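Local coordinates for hypothetical protein (Staphylococcus aureus subsp. aureus, PDB 1QYI) that is of unknown function but contains a HAD-hydrolase-like domain, which suggests that it is a hydrolase of the haloacid dehalogenase superfamily, at residues K3-V8 against I291-G296; G10-E15 against V247-L252; L223-K228 against L255-A260; L234-G239 against D261-A266. One frame throughout, in Å; residues are numbered along the deposited sequence.

Contact 1: residues K3-V8 against I291-G296; sequences KILFDV and IAALYG
The ammonium group of K3 lies beside the last turn of helix 288-295, with NZ 3.7 Å from A293 O; no hydrogen bond joins K3-V8 to I291-G296. The setting is the Rossmann-like fold of the HAD superfamily. Strand 3-6 is an inner strand of the parallel sheet, and the helix packs across one face of it, running largely against the strand direction at 143°. K3 and L5 are the strand residues that point to this face. The K3 chain stays extended through its third torsion and then bends (chi4 -68°), which carries NZ back toward A293. Its methylenes do the touching: CD lies 4.1 Å from L294 CG, and CE passes the L294 carbonyl oxygen. The carbonyl-rich helix end would favour a positive charge here, and the ring of F262 gives K3 a cation-pi partner. One step along, L5 splits its two methyls between neighbouring helix residues. CD1 meets L294 CD1 at 4.2 Å, the two side chains crossing nearly at right angles, while CD2 reaches A293 CB at 4.5 Å. V318 of the adjoining strand touches both leucines and continues the apolar layer. Beyond the strand, D7 sits close to the carboxylates of D323 and D327, a cluster consistent with the acidic active site of HAD enzymes. The other L294 methyl, CD2, lies over the rim of one face of the Y295 ring. The helix stops at G296, which has positive phi, and G296 N still bonds to A292 O at 3.1 Å.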
# COMPACT_ATOMS: atom_id res chain seq x y z
N LYS A 3 19.70 -17.39 10.81
CA LYS A 3 18.68 -16.91 9.90
C LYS A 3 18.74 -15.40 9.67
O LYS A 3 19.22 -14.64 10.51
CB LYS A 3 17.29 -17.30 10.42
CG LYS A 3 16.75 -18.59 9.82
CD LYS A 3 15.37 -18.94 10.37
CE LYS A 3 14.62 -19.90 9.46
NZ LYS A 3 14.25 -19.25 8.17
N ILE A 4 18.26 -14.98 8.51
CA ILE A 4 18.23 -13.58 8.17
C ILE A 4 16.85 -13.27 7.62
O ILE A 4 16.49 -13.73 6.55
CB ILE A 4 19.32 -13.24 7.14
CG1 ILE A 4 19.09 -11.82 6.61
CG2 ILE A 4 19.30 -14.27 6.05
CD1 ILE A 4 20.28 -11.27 5.85
N LEU A 5 16.08 -12.50 8.38
CA LEU A 5 14.73 -12.16 7.99
C LEU A 5 14.68 -10.83 7.25
O LEU A 5 15.15 -9.80 7.75
CB LEU A 5 13.83 -12.13 9.23
CG LEU A 5 14.04 -13.28 10.21
CD1 LEU A 5 13.07 -13.12 11.36
CD2 LEU A 5 13.84 -14.62 9.52
N PHE A 6 14.08 -10.88 6.06
CA PHE A 6 13.93 -9.73 5.17
C PHE A 6 12.54 -9.12 5.15
O PHE A 6 11.53 -9.79 5.37
CB PHE A 6 14.27 -10.14 3.74
CG PHE A 6 15.74 -10.30 3.47
CD1 PHE A 6 16.53 -9.17 3.23
CD2 PHE A 6 16.33 -11.56 3.44
CE1 PHE A 6 17.89 -9.30 2.95
CE2 PHE A 6 17.68 -11.71 3.16
CZ PHE A 6 18.47 -10.57 2.92
N ASP A 7 12.49 -7.82 4.87
CA ASP A 7 11.23 -7.10 4.74
C ASP A 7 11.15 -6.88 3.23
O ASP A 7 12.17 -6.92 2.56
CB ASP A 7 11.28 -5.77 5.48
CG ASP A 7 10.01 -4.97 5.32
OD1 ASP A 7 8.92 -5.57 5.15
OD2 ASP A 7 10.08 -3.72 5.36
N VAL A 8 9.95 -6.66 2.70
CA VAL A 8 9.81 -6.48 1.27
C VAL A 8 9.87 -5.03 0.81
O VAL A 8 10.83 -4.64 0.14
CB VAL A 8 8.52 -7.13 0.75
CG1 VAL A 8 8.51 -7.11 -0.76
CG2 VAL A 8 8.44 -8.58 1.25
N ILE A 291 8.48 -13.67 13.97
CA ILE A 291 8.60 -14.92 14.72
C ILE A 291 8.07 -16.11 13.90
O ILE A 291 8.58 -17.23 14.01
CB ILE A 291 7.82 -14.82 16.06
CG1 ILE A 291 8.45 -13.73 16.93
CG2 ILE A 291 7.81 -16.16 16.78
CD1 ILE A 291 7.79 -13.52 18.29
N ALA A 292 7.06 -15.84 13.08
CA ALA A 292 6.47 -16.85 12.23
C ALA A 292 7.42 -17.18 11.08
O ALA A 292 7.50 -18.32 10.63
CB ALA A 292 5.15 -16.35 11.69
N ALA A 293 8.13 -16.16 10.61
CA ALA A 293 9.07 -16.31 9.51
C ALA A 293 10.35 -17.00 9.98
O ALA A 293 11.13 -17.50 9.16
CB ALA A 293 9.40 -14.95 8.94
N LEU A 294 10.54 -17.04 11.29
CA LEU A 294 11.73 -17.65 11.85
C LEU A 294 11.55 -19.12 12.20
O LEU A 294 12.33 -19.95 11.75
CB LEU A 294 12.16 -16.86 13.09
CG LEU A 294 13.61 -17.01 13.56
CD1 LEU A 294 14.02 -15.80 14.40
CD2 LEU A 294 13.76 -18.28 14.34
N TYR A 295 10.53 -19.44 12.99
CA TYR A 295 10.30 -20.82 13.40
C TYR A 295 9.45 -21.64 12.43
O TYR A 295 9.57 -22.86 12.36
CB TYR A 295 9.68 -20.87 14.79
CG TYR A 295 10.52 -20.20 15.86
CD1 TYR A 295 11.84 -20.60 16.08
CD2 TYR A 295 10.00 -19.16 16.63
CE1 TYR A 295 12.62 -19.97 17.05
CE2 TYR A 295 10.78 -18.53 17.61
CZ TYR A 295 12.09 -18.94 17.81
OH TYR A 295 12.87 -18.32 18.76
N GLY A 296 8.58 -20.98 11.67
CA GLY A 296 7.74 -21.69 10.74
C GLY A 296 6.38 -21.03 10.71
O GLY A 296 5.92 -20.50 11.72

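Contact 2: residues G10-E15 against V247-L252; sequences GVFLSE and VPFENL
F249 drives the edge of its ring into the face of F12, a T-shaped stack with centroids 5.5 Å apart and planes at 71°. CE2 of F249 lies over the F12 face, and the closest approach is CZ of F249 to F12 CD2, 3.9 Å. Beside this pair L13 forks toward the helix: its CG, anti to the carbonyl carbon (chi1 -46°), is turned that way, and the two methyls diverge from it. L13 CD1 reaches P248 CB at 4.0 Å and also comes within 4.1 Å of F249 CE1, approaching that ring obliquely. L13 CD2 meets CD1 of L252 at 3.7 Å, the two leucine side chains sliding past each other in opposite directions. P248, F249 and L252 thus offer one apolar side of helix 242-252, which is kinked at P248, where the proline nitrogen makes no bond to the preceding turn. In the HAD-type Rossmann-like core, the loop begins with the glycine of the D-V-D-G sequence, which resembles the start of the first HAD motif, and leads into helix 16-31. Its own turn is closed by G10 N bonding to L13 O at 2.9 Å, with G10 at positive phi. Backbone bonds from F12 to L214 and from S14 to I212 tie the loop to a distant part of the chain. F12 also stacks edge-to-face with F6 of the central strand. Behind the F249 ring, its backbone O takes L255 N, holding the helix to the turn that follows it.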
# COMPACT_ATOMS: atom_id res chain seq x y z
N GLY A 10 10.74 -1.28 0.77
CA GLY A 10 11.84 -0.53 1.34
C GLY A 10 13.14 -1.30 1.29
O GLY A 10 14.18 -0.78 1.69
N VAL A 11 13.07 -2.54 0.80
CA VAL A 11 14.24 -3.42 0.72
C VAL A 11 14.46 -3.97 -0.69
O VAL A 11 15.48 -3.71 -1.33
CB VAL A 11 14.11 -4.63 1.67
CG1 VAL A 11 15.28 -5.59 1.45
CG2 VAL A 11 14.06 -4.18 3.11
N PHE A 12 13.49 -4.75 -1.15
CA PHE A 12 13.52 -5.39 -2.46
C PHE A 12 12.66 -4.61 -3.45
O PHE A 12 13.05 -4.41 -4.61
CB PHE A 12 12.98 -6.82 -2.35
CG PHE A 12 13.91 -7.77 -1.63
CD1 PHE A 12 15.02 -8.32 -2.28
CD2 PHE A 12 13.65 -8.15 -0.31
CE1 PHE A 12 15.85 -9.25 -1.64
CE2 PHE A 12 14.47 -9.07 0.34
CZ PHE A 12 15.58 -9.62 -0.33
N LEU A 13 11.48 -4.19 -3.00
CA LEU A 13 10.54 -3.45 -3.85
C LEU A 13 10.12 -2.15 -3.18
O LEU A 13 10.29 -1.98 -1.98
CB LEU A 13 9.30 -4.30 -4.09
CG LEU A 13 9.45 -5.78 -4.47
CD1 LEU A 13 8.06 -6.40 -4.50
CD2 LEU A 13 10.15 -5.94 -5.83
N SER A 14 9.58 -1.22 -3.96
CA SER A 14 9.13 0.03 -3.38
C SER A 14 7.61 0.07 -3.44
O SER A 14 7.00 -0.84 -4.01
CB SER A 14 9.73 1.23 -4.11
OG SER A 14 9.54 1.14 -5.50
N GLU A 15 7.01 1.09 -2.86
CA GLU A 15 5.55 1.22 -2.84
C GLU A 15 5.01 2.16 -3.90
O GLU A 15 3.79 2.35 -4.00
CB GLU A 15 5.09 1.72 -1.47
CG GLU A 15 5.27 0.74 -0.33
CD GLU A 15 4.91 1.35 1.01
OE1 GLU A 15 5.53 2.36 1.38
OE2 GLU A 15 4.01 0.81 1.70
N VAL A 247 3.26 -13.43 -5.75
CA VAL A 247 3.23 -13.11 -7.17
C VAL A 247 4.41 -12.28 -7.63
O VAL A 247 5.09 -12.64 -8.59
CB VAL A 247 1.92 -12.40 -7.54
CG1 VAL A 247 1.88 -12.09 -9.03
CG2 VAL A 247 0.73 -13.27 -7.15
N PRO A 248 4.67 -11.14 -6.97
CA PRO A 248 5.80 -10.30 -7.38
C PRO A 248 7.13 -11.06 -7.33
O PRO A 248 7.85 -11.12 -8.33
CB PRO A 248 5.76 -9.14 -6.38
CG PRO A 248 4.31 -9.08 -5.98
CD PRO A 248 3.94 -10.53 -5.85
N PHE A 249 7.44 -11.65 -6.18
CA PHE A 249 8.68 -12.40 -6.02
C PHE A 249 8.77 -13.55 -7.00
O PHE A 249 9.85 -13.87 -7.51
CB PHE A 249 8.81 -12.92 -4.58
CG PHE A 249 9.48 -11.95 -3.64
CD1 PHE A 249 8.99 -10.65 -3.49
CD2 PHE A 249 10.58 -12.33 -2.89
CE1 PHE A 249 9.60 -9.75 -2.62
CE2 PHE A 249 11.20 -11.43 -2.01
CZ PHE A 249 10.70 -10.14 -1.88
N GLU A 250 7.63 -14.16 -7.27
CA GLU A 250 7.54 -15.28 -8.20
C GLU A 250 7.94 -14.80 -9.60
O GLU A 250 8.88 -15.32 -10.19
CB GLU A 250 6.09 -15.80 -8.17
CG GLU A 250 5.62 -16.49 -9.42
CD GLU A 250 6.54 -17.57 -9.88
OE1 GLU A 250 6.91 -18.43 -9.05
OE2 GLU A 250 6.91 -17.57 -11.07
N ASN A 251 7.22 -13.80 -10.11
CA ASN A 251 7.49 -13.23 -11.43
C ASN A 251 8.93 -12.75 -11.58
O ASN A 251 9.52 -12.84 -12.66
CB ASN A 251 6.50 -12.07 -11.68
CG ASN A 251 6.89 -11.17 -12.85
OD1 ASN A 251 7.29 -10.02 -12.66
ND2 ASN A 251 6.76 -11.69 -14.07
N LEU A 252 9.52 -12.27 -10.49
CA LEU A 252 10.89 -11.76 -10.51
C LEU A 252 11.98 -12.81 -10.41
O LEU A 252 13.12 -12.56 -10.79
CB LEU A 252 11.08 -10.73 -9.39
CG LEU A 252 10.22 -9.47 -9.51
CD1 LEU A 252 10.24 -8.72 -8.20
CD2 LEU A 252 10.73 -8.61 -10.65

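Contact 3: residues L223-K228 against L255-A260; sequences LLNDLK and LPYFEA
The ring of Y257 takes L224 on one face and K228 at its edge. CB of L224 stands 4.2 Å from the ring centroid and 22° off the normal, a CH-pi contact, while CD of K228 sits near the ring plane beside Y257 CD1. N225 comes to the same ring obliquely through its CB. Here helix 217-229, on one face of the Rossmann-like sheet, packs against the loop that leads from helix 242-252 to the edge strand 263-264. L224 works twice: with CG anti to the carbonyl carbon (chi1 -64°), its CD1 extends into the notch between the two aromatic residues, 3.8 Å from Y257 CD2 and 3.9 Å from F258 CE2. Deeper in, F258 packs on L234 and I236 and on F6 of the central strand, so the leucine end of the contact is buried while the N225 and K228 end lies near the surface. There the bent chain of K228 carries NZ to Y257 O, a weak hydrogen bond of 3.3 Å. Two waters assist. One accepts from NZ at 3.0 Å, weakly, and donates to Y257 O at 2.8 Å, so this carbonyl has two donors. The other accepts from NZ at 2.6 Å and passes a weak bond on to E259 OE1, a bridge between opposite charges that do not touch directly. The 3-10 turn that carries Y257 is closed by F258 N, which bonds to L255 O.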
# COMPACT_ATOMS: atom_id res chain seq x y z
N LEU A 223 23.46 -12.35 -4.40
CA LEU A 223 23.61 -12.05 -2.98
C LEU A 223 22.86 -13.07 -2.15
O LEU A 223 23.38 -13.58 -1.16
CB LEU A 223 23.08 -10.64 -2.68
CG LEU A 223 22.70 -10.28 -1.24
CD1 LEU A 223 23.92 -10.34 -0.32
CD2 LEU A 223 22.07 -8.89 -1.22
N LEU A 224 21.63 -13.36 -2.55
CA LEU A 224 20.81 -14.34 -1.82
C LEU A 224 21.44 -15.72 -1.91
O LEU A 224 21.47 -16.47 -0.93
CB LEU A 224 19.39 -14.37 -2.39
CG LEU A 224 18.60 -13.08 -2.23
CD1 LEU A 224 17.23 -13.23 -2.88
CD2 LEU A 224 18.47 -12.74 -0.75
N ASN A 225 21.92 -16.06 -3.10
CA ASN A 225 22.56 -17.34 -3.36
C ASN A 225 23.79 -17.52 -2.47
O ASN A 225 23.95 -18.57 -1.84
CB ASN A 225 22.96 -17.42 -4.84
CG ASN A 225 23.33 -18.83 -5.27
OD1 ASN A 225 22.58 -19.78 -5.04
ND2 ASN A 225 24.49 -18.96 -5.90
N ASP A 226 24.66 -16.52 -2.41
CA ASP A 226 25.85 -16.62 -1.57
C ASP A 226 25.44 -16.66 -0.11
O ASP A 226 26.06 -17.35 0.69
CB ASP A 226 26.80 -15.45 -1.80
CG ASP A 226 27.22 -15.30 -3.25
OD1 ASP A 226 27.28 -16.32 -3.98
OD2 ASP A 226 27.51 -14.16 -3.66
N LEU A 227 24.40 -15.91 0.24
CA LEU A 227 23.91 -15.87 1.62
C LEU A 227 23.60 -17.30 2.06
O LEU A 227 23.92 -17.70 3.18
CB LEU A 227 22.65 -15.01 1.71
CG LEU A 227 22.71 -13.65 2.42
CD1 LEU A 227 24.02 -12.95 2.17
CD2 LEU A 227 21.53 -12.81 1.92
N LYS A 228 22.97 -18.06 1.17
CA LYS A 228 22.64 -19.44 1.47
C LYS A 228 23.94 -20.24 1.49
O LYS A 228 24.12 -21.13 2.32
CB LYS A 228 21.67 -20.00 0.42
CG LYS A 228 20.19 -19.71 0.75
CD LYS A 228 19.39 -19.43 -0.51
CE LYS A 228 18.48 -20.58 -0.88
NZ LYS A 228 17.28 -20.64 -0.01
N LEU A 255 11.49 -15.81 -5.41
CA LEU A 255 10.79 -16.80 -4.60
C LEU A 255 11.61 -18.06 -4.31
O LEU A 255 11.62 -18.55 -3.19
CB LEU A 255 9.47 -17.17 -5.27
CG LEU A 255 8.46 -17.82 -4.33
CD1 LEU A 255 8.13 -16.85 -3.20
CD2 LEU A 255 7.21 -18.19 -5.11
N PRO A 256 12.29 -18.62 -5.33
CA PRO A 256 13.09 -19.83 -5.12
C PRO A 256 14.12 -19.76 -3.97
O PRO A 256 14.62 -20.79 -3.52
CB PRO A 256 13.75 -20.04 -6.48
CG PRO A 256 12.67 -19.58 -7.42
CD PRO A 256 12.20 -18.30 -6.77
N TYR A 257 14.42 -18.55 -3.50
CA TYR A 257 15.38 -18.34 -2.41
C TYR A 257 14.70 -18.21 -1.06
O TYR A 257 15.36 -17.95 -0.05
CB TYR A 257 16.19 -17.06 -2.65
CG TYR A 257 16.97 -17.08 -3.94
CD1 TYR A 257 18.12 -17.87 -4.07
CD2 TYR A 257 16.56 -16.33 -5.03
CE1 TYR A 257 18.84 -17.90 -5.26
CE2 TYR A 257 17.26 -16.35 -6.22
CZ TYR A 257 18.40 -17.14 -6.34
OH TYR A 257 19.07 -17.16 -7.54
N PHE A 258 13.39 -18.41 -1.03
CA PHE A 258 12.62 -18.30 0.20
C PHE A 258 11.66 -19.47 0.33
O PHE A 258 10.80 -19.66 -0.53
CB PHE A 258 11.82 -17.00 0.21
CG PHE A 258 12.65 -15.77 0.08
CD1 PHE A 258 13.14 -15.13 1.20
CD2 PHE A 258 12.95 -15.25 -1.18
CE1 PHE A 258 13.92 -13.99 1.09
CE2 PHE A 258 13.73 -14.11 -1.30
CZ PHE A 258 14.22 -13.48 -0.17
N GLU A 259 11.78 -20.26 1.40
CA GLU A 259 10.88 -21.38 1.63
C GLU A 259 9.50 -20.84 1.96
O GLU A 259 9.38 -19.93 2.77
CB GLU A 259 11.37 -22.23 2.80
CG GLU A 259 11.66 -23.66 2.43
CD GLU A 259 12.75 -23.77 1.40
OE1 GLU A 259 12.54 -23.30 0.26
OE2 GLU A 259 13.83 -24.31 1.74
N ALA A 260 8.47 -21.41 1.36
CA ALA A 260 7.11 -20.95 1.60
C ALA A 260 6.70 -20.96 3.08
O ALA A 260 5.84 -20.18 3.49
CB ALA A 260 6.12 -21.77 0.78
O HOH W 1 15.00 -21.86 0.25
O HOH W 2 15.76 -19.44 2.25

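Contact 4: residues L234-G239 against D261-A266; sequences LGIATG and DFIATA
I236 bonds to the edge strand with both its peptide groups: its N donates to F262 O at 2.9 Å, almost straight at 171°, and its O accepts from A264 N at 2.6 Å. A third bond, T238 N to A264 O at 3.1 Å, completes the parallel pairing. The two strands belong to a beta-alpha-beta unit with helix 242-252 between them, and 263-264 forms one margin of the Rossmann-like sheet. As usual in such pairing, CA-H groups add to the bonds: A237 CA lies 3.3 Å from A264 O. On one face I236 and I263 lie side by side and point the same way, CB of the first 3.9 Å from CG2 of the second, with F258 over both. A237 and A264 occupy the other face, beneath helix 288-295. Past the strand ends the threonines turn their hydroxyls to backbone nitrogens: T238 OG1, anti to its own N (chi1 -180°), accepts from R240 N. T238 follows the last residue of strand 233-237, the position where HAD enzymes commonly carry a phosphate-binding threonine or serine; whether it does so here is not established. T265 N-caps helix 266-275, its OG1 taking S267 N while T265 N bonds to D268 OD2.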
# COMPACT_ATOMS: atom_id res chain seq x y z
N LEU A 234 17.06 -18.11 4.82
CA LEU A 234 16.36 -16.86 4.54
C LEU A 234 14.88 -16.85 4.98
O LEU A 234 14.24 -17.90 5.06
CB LEU A 234 16.46 -16.55 3.04
CG LEU A 234 17.86 -16.64 2.43
CD1 LEU A 234 17.82 -16.12 1.00
CD2 LEU A 234 18.84 -15.82 3.25
N GLY A 235 14.37 -15.66 5.26
CA GLY A 235 12.98 -15.52 5.69
C GLY A 235 12.36 -14.18 5.30
O GLY A 235 13.07 -13.20 5.09
N ILE A 236 11.03 -14.14 5.20
CA ILE A 236 10.31 -12.91 4.84
C ILE A 236 9.15 -12.52 5.78
O ILE A 236 8.29 -13.35 6.08
CB ILE A 236 9.71 -12.99 3.40
CG1 ILE A 236 10.83 -13.07 2.37
CG2 ILE A 236 8.90 -11.73 3.09
CD1 ILE A 236 11.69 -11.83 2.32
N ALA A 237 9.14 -11.27 6.22
CA ALA A 237 8.07 -10.71 7.07
C ALA A 237 7.69 -9.36 6.46
O ALA A 237 8.48 -8.41 6.49
CB ALA A 237 8.56 -10.51 8.51
N THR A 238 6.49 -9.26 5.89
CA THR A 238 6.04 -8.01 5.28
C THR A 238 4.61 -7.63 5.67
O THR A 238 3.87 -8.44 6.23
CB THR A 238 6.09 -8.08 3.73
OG1 THR A 238 5.65 -6.83 3.18
CG2 THR A 238 5.20 -9.20 3.21
N GLY A 239 4.24 -6.38 5.38
CA GLY A 239 2.91 -5.90 5.68
C GLY A 239 1.98 -6.17 4.50
O GLY A 239 0.78 -5.93 4.57
N ASP A 261 7.31 -21.82 3.89
CA ASP A 261 6.94 -21.89 5.30
C ASP A 261 7.59 -20.79 6.14
O ASP A 261 7.28 -20.63 7.32
CB ASP A 261 7.30 -23.26 5.88
CG ASP A 261 6.10 -23.97 6.48
OD1 ASP A 261 6.19 -25.19 6.74
OD2 ASP A 261 5.06 -23.30 6.68
N PHE A 262 8.48 -20.04 5.52
CA PHE A 262 9.17 -18.97 6.22
C PHE A 262 8.88 -17.60 5.62
O PHE A 262 9.74 -16.72 5.61
CB PHE A 262 10.67 -19.25 6.21
CG PHE A 262 11.04 -20.54 6.87
CD1 PHE A 262 10.71 -20.77 8.20
CD2 PHE A 262 11.72 -21.53 6.17
CE1 PHE A 262 11.06 -21.96 8.82
CE2 PHE A 262 12.07 -22.73 6.78
CZ PHE A 262 11.74 -22.95 8.11
N ILE A 263 7.67 -17.44 5.10
CA ILE A 263 7.25 -16.17 4.54
C ILE A 263 5.99 -15.74 5.28
O ILE A 263 4.91 -16.27 5.05
CB ILE A 263 6.95 -16.28 3.04
CG1 ILE A 263 8.20 -16.76 2.29
CG2 ILE A 263 6.48 -14.93 2.51
CD1 ILE A 263 8.03 -16.86 0.77
N ALA A 264 6.15 -14.79 6.19
CA ALA A 264 5.04 -14.27 6.97
C ALA A 264 4.51 -13.00 6.29
O ALA A 264 5.28 -12.12 5.91
CB ALA A 264 5.51 -13.96 8.39
N THR A 265 3.19 -12.91 6.15
CA THR A 265 2.57 -11.76 5.51
C THR A 265 1.42 -11.20 6.33
O THR A 265 1.11 -11.70 7.41
CB THR A 265 2.00 -12.12 4.12
OG1 THR A 265 0.87 -12.99 4.28
CG2 THR A 265 3.05 -12.81 3.26
N ALA A 266 0.79 -10.15 5.80
CA ALA A 266 -0.33 -9.49 6.45
C ALA A 266 -1.53 -10.42 6.54
O ALA A 266 -2.43 -10.22 7.35
CB ALA A 266 -0.71 -8.22 5.69

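All four contacts build one Rossmann-like domain. Contact 4 is the edge pair of the sheet, held by backbone hydrogen bonds; contacts 1 and 3 cover its opposite faces, and contact 2 sits beyond the carboxyl end of strand 3-6. Contacts 1 and 4 share neighbouring strands, F6 pairing with G235 and A237. F6 also joins contacts 1, 2 and 3, since its ring touches F12, L224, L227 and F258. Contacts 2 and 3 meet where F249 and F12 pack on F258. Contact 2 is buried and wholly apolar across its segments, contact 1 adds a lysine at a helix end, and contact 3, the most open to solvent, alone uses bound waters.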